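Cellulase IBT99 (Metagenomes, PDB 6WBT) probably hydrolyses 6-phospho-alpha-glucosides as a family 4 glycoside hydrolase, binding NAD, manganese and glucose 6-phosphate. Local coordinates at residues A[193-198]-A[204-209]. Residues are numbered along the deposited sequence; the frame is centred on the assembly and turned at random.
Sequences ESDYFG and WFTHVR
Arg-209 grips Asp-195 end-on across an antiparallel beta hairpin. Its NH1 meets Asp-195 OD1 at 2.9 Å and its NH2 meets Asp-195 OD2 at 3.0 Å. Both acceptors lie close to the guanidinium plane, but the carboxylate is turned 45° against it. The side chain of Arg-209 starts between its backbone N and carbonyl carbon (chi1 47°) and then runs extended to NE. This carries the guanidinium across Glu-193 O, which lies over one of its faces, as far as Asp-195. NH1 also donates to the anti lone pair of Glu-193 OE2 at 3.2 Å, and a water accepts from NE. Arg-339 is a second partner of Asp-195, and Arg-337 of the second subunit pairs with Glu-193.

The edge of the Tyr-196 ring points at the face of Phe-205, with CD2 over the ring centre and the planes at 65°. Tyr-196 CG lies anti to the backbone N, which brings CE2 to 3.6 Å from Phe-205 CE2. Ser-194 OG sits at the rim of Phe-205 and bonds to Glu-178.

Thr-206 is the extra residue of a beta bulge opposite Asp-195. Its N donates to Asp-195 O at 2.9 Å, and His-207 O accepts from Asp-195 N at 2.7 Å. Thr-206 CG2 meets the edge of Phe-197.

An alanine in place of Arg-209 would probably cost Asp-195 its two-pronged partner and leave both carboxylates to lean on Arg-339 and Arg-337 of the second subunit. One face thus sets Tyr-196 and Phe-205 against helix 173-184. On the other, an ion cluster tied to the second subunit through Glu-193 gives way to Phe-197 and Trp-204.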
ATOM      1  N   GLU A 193      10.380  16.478 -25.617  1.00 73.14           N
ATOM      2  CA  GLU A 193       9.522  16.119 -24.495  1.00 69.86           C
ATOM      3  C   GLU A 193       9.935  14.734 -24.024  1.00 67.91           C
ATOM      4  O   GLU A 193      10.128  13.831 -24.844  1.00 68.05           O
ATOM      5  CB  GLU A 193       8.038  16.144 -24.882  1.00 69.50           C
ATOM      6  CG  GLU A 193       7.122  15.505 -23.851  1.00 67.43           C
ATOM      7  CD  GLU A 193       5.651  15.752 -24.128  1.00 67.90           C
ATOM      8  OE1 GLU A 193       5.271  16.920 -24.358  1.00 69.14           O
ATOM      9  OE2 GLU A 193       4.870  14.777 -24.106  1.00 67.31           O
ATOM     10  N   SER A 194      10.080  14.575 -22.714  1.00 66.08           N
ATOM     11  CA  SER A 194      10.620  13.352 -22.151  1.00 61.74           C
ATOM     12  C   SER A 194       9.789  12.915 -20.956  1.00 57.16           C
ATOM     13  O   SER A 194       9.151  13.731 -20.286  1.00 57.84           O
ATOM     14  CB  SER A 194      12.082  13.532 -21.725  1.00 61.10           C
ATOM     15  OG  SER A 194      12.199  14.551 -20.747  1.00 62.06           O
ATOM     16  N   ASP A 195       9.800  11.608 -20.714  1.00 53.05           N
ATOM     17  CA  ASP A 195       9.235  11.008 -19.516  1.00 49.51           C
ATOM     18  C   ASP A 195      10.338  10.841 -18.479  1.00 45.47           C
ATOM     19  O   ASP A 195      11.434  10.367 -18.796  1.00 45.11           O
ATOM     20  CB  ASP A 195       8.597   9.653 -19.834  1.00 50.57           C
ATOM     21  CG  ASP A 195       7.550   9.744 -20.926  1.00 53.35           C
ATOM     22  OD1 ASP A 195       6.743  10.695 -20.897  1.00 55.56           O
ATOM     23  OD2 ASP A 195       7.537   8.868 -21.815  1.00 54.98           O
ATOM     24  N   TYR A 196      10.045  11.223 -17.238  1.00 44.34           N
ATOM     25  CA  TYR A 196      11.083  11.389 -16.230  1.00 42.49           C
ATOM     26  C   TYR A 196      10.514  11.067 -14.856  1.00 42.31           C
ATOM     27  O   TYR A 196       9.336  11.305 -14.587  1.00 44.86           O
ATOM     28  CB  TYR A 196      11.635  12.821 -16.282  1.00 42.98           C
ATOM     29  CG  TYR A 196      12.727  13.149 -15.292  1.00 42.57           C
ATOM     30  CD1 TYR A 196      12.418  13.612 -14.020  1.00 43.42           C
ATOM     31  CD2 TYR A 196      14.066  13.031 -15.640  1.00 41.53           C
ATOM     32  CE1 TYR A 196      13.411  13.926 -13.115  1.00 44.15           C
ATOM     33  CE2 TYR A 196      15.067  13.344 -14.741  1.00 42.46           C
ATOM     34  CZ  TYR A 196      14.733  13.792 -13.480  1.00 43.84           C
ATOM     35  OH  TYR A 196      15.723  14.108 -12.579  1.00 45.39           O
ATOM     36  N   PHE A 197      11.362  10.513 -13.989  1.00 40.23           N
ATOM     37  CA  PHE A 197      10.971  10.251 -12.611  1.00 40.67           C
ATOM     38  C   PHE A 197      12.213  10.259 -11.735  1.00 43.89           C
ATOM     39  O   PHE A 197      13.340  10.146 -12.223  1.00 43.84           O
ATOM     40  CB  PHE A 197      10.221   8.917 -12.468  1.00 37.39           C
ATOM     41  CG  PHE A 197      11.116   7.706 -12.483  1.00 35.80           C
ATOM     42  CD1 PHE A 197      11.604   7.169 -11.300  1.00 35.28           C
ATOM     43  CD2 PHE A 197      11.459   7.097 -13.678  1.00 36.17           C
ATOM     44  CE1 PHE A 197      12.426   6.058 -11.312  1.00 35.03           C
ATOM     45  CE2 PHE A 197      12.277   5.983 -13.695  1.00 35.68           C
ATOM     46  CZ  PHE A 197      12.761   5.463 -12.512  1.00 35.28           C
ATOM     47  N   GLY A 198      11.990  10.380 -10.426  1.00 46.22           N
ATOM     48  CA  GLY A 198      13.043  10.386  -9.438  1.00 45.18           C
ATOM     49  C   GLY A 198      12.916  11.591  -8.535  1.00 46.32           C
ATOM     50  O   GLY A 198      11.864  12.236  -8.468  1.00 46.02           O
ATOM     51  N   TRP A 204      15.781   9.993 -13.680  1.00 44.46           N
ATOM     52  CA  TRP A 204      16.112   9.243 -14.881  1.00 42.61           C
ATOM     53  C   TRP A 204      15.143   9.613 -15.995  1.00 41.81           C
ATOM     54  O   TRP A 204      13.962   9.872 -15.750  1.00 39.44           O
ATOM     55  CB  TRP A 204      16.063   7.728 -14.635  1.00 41.63           C
ATOM     56  CG  TRP A 204      16.915   7.268 -13.493  1.00 43.15           C
ATOM     57  CD1 TRP A 204      16.580   7.269 -12.169  1.00 45.35           C
ATOM     58  CD2 TRP A 204      18.242   6.732 -13.570  1.00 44.67           C
ATOM     59  NE1 TRP A 204      17.616   6.771 -11.419  1.00 46.72           N
ATOM     60  CE2 TRP A 204      18.649   6.436 -12.254  1.00 45.14           C
ATOM     61  CE3 TRP A 204      19.127   6.477 -14.623  1.00 47.12           C
ATOM     62  CZ2 TRP A 204      19.899   5.892 -11.963  1.00 46.63           C
ATOM     63  CZ3 TRP A 204      20.370   5.939 -14.331  1.00 49.60           C
ATOM     64  CH2 TRP A 204      20.744   5.653 -13.012  1.00 49.19           C
ATOM     65  N   PHE A 205      15.655   9.624 -17.225  1.00 43.27           N
ATOM     66  CA  PHE A 205      14.853   9.881 -18.417  1.00 43.64           C
ATOM     67  C   PHE A 205      14.481   8.540 -19.041  1.00 42.07           C
ATOM     68  O   PHE A 205      15.319   7.888 -19.673  1.00 42.62           O
ATOM     69  CB  PHE A 205      15.615  10.754 -19.412  1.00 47.70           C
ATOM     70  CG  PHE A 205      15.889  12.146 -18.916  1.00 50.02           C
ATOM     71  CD1 PHE A 205      15.068  13.200 -19.281  1.00 49.95           C
ATOM     72  CD2 PHE A 205      16.974  12.403 -18.093  1.00 51.62           C
ATOM     73  CE1 PHE A 205      15.320  14.483 -18.831  1.00 49.83           C
ATOM     74  CE2 PHE A 205      17.231  13.683 -17.639  1.00 53.04           C
ATOM     75  CZ  PHE A 205      16.403  14.724 -18.009  1.00 51.65           C
ATOM     76  N   THR A 206      13.221   8.132 -18.873  1.00 42.18           N
ATOM     77  CA  THR A 206      12.797   6.828 -19.374  1.00 44.81           C
ATOM     78  C   THR A 206      12.576   6.843 -20.884  1.00 47.75           C
ATOM     79  O   THR A 206      12.982   5.908 -21.581  1.00 49.77           O
ATOM     80  CB  THR A 206      11.525   6.372 -18.656  1.00 44.03           C
ATOM     81  OG1 THR A 206      10.479   7.324 -18.877  1.00 44.27           O
ATOM     82  CG2 THR A 206      11.777   6.244 -17.164  1.00 42.41           C
ATOM     83  N   HIS A 207      11.933   7.888 -21.403  1.00 49.52           N
ATOM     84  CA  HIS A 207      11.701   8.029 -22.833  1.00 51.00           C
ATOM     85  C   HIS A 207      11.877   9.486 -23.228  1.00 50.97           C
ATOM     86  O   HIS A 207      11.494  10.388 -22.479  1.00 51.45           O
ATOM     87  CB  HIS A 207      10.296   7.554 -23.233  1.00 53.90           C
ATOM     88  CG  HIS A 207      10.074   6.086 -23.037  1.00 56.48           C
ATOM     89  ND1 HIS A 207       9.330   5.579 -21.993  1.00 56.83           N
ATOM     90  CD2 HIS A 207      10.494   5.017 -23.754  1.00 57.99           C
ATOM     91  CE1 HIS A 207       9.302   4.261 -22.075  1.00 58.20           C
ATOM     92  NE2 HIS A 207      10.002   3.894 -23.135  1.00 58.85           N
ATOM     93  N   VAL A 208      12.468   9.711 -24.401  1.00 51.11           N
ATOM     94  CA  VAL A 208      12.642  11.046 -24.963  1.00 51.97           C
ATOM     95  C   VAL A 208      12.195  11.008 -26.416  1.00 55.50           C
ATOM     96  O   VAL A 208      12.511  10.064 -27.147  1.00 56.96           O
ATOM     97  CB  VAL A 208      14.104  11.535 -24.859  1.00 51.90           C
ATOM     98  CG1 VAL A 208      14.226  12.961 -25.378  1.00 53.03           C
ATOM     99  CG2 VAL A 208      14.604  11.442 -23.426  1.00 50.64           C
ATOM    100  N   ARG A 209      11.458  12.034 -26.837  1.00 56.69           N
ATOM    101  CA  ARG A 209      10.907  12.075 -28.183  1.00 59.87           C
ATOM    102  C   ARG A 209      11.006  13.483 -28.749  1.00 62.01           C
ATOM    103  O   ARG A 209      10.724  14.464 -28.055  1.00 61.87           O
ATOM    104  CB  ARG A 209       9.446  11.596 -28.195  1.00 60.22           C
ATOM    105  CG  ARG A 209       8.583  12.215 -27.109  1.00 60.08           C
ATOM    106  CD  ARG A 209       7.261  11.482 -26.951  1.00 60.82           C
ATOM    107  NE  ARG A 209       6.548  11.915 -25.753  1.00 59.84           N
ATOM    108  CZ  ARG A 209       6.713  11.371 -24.550  1.00 56.95           C
ATOM    109  NH1 ARG A 209       6.025  11.828 -23.514  1.00 54.97           N
ATOM    110  NH2 ARG A 209       7.567  10.371 -24.384  1.00 55.99           N
TER
HETATM  111  O   HOH W   1       5.232  14.051 -27.196  1.00 43.28           O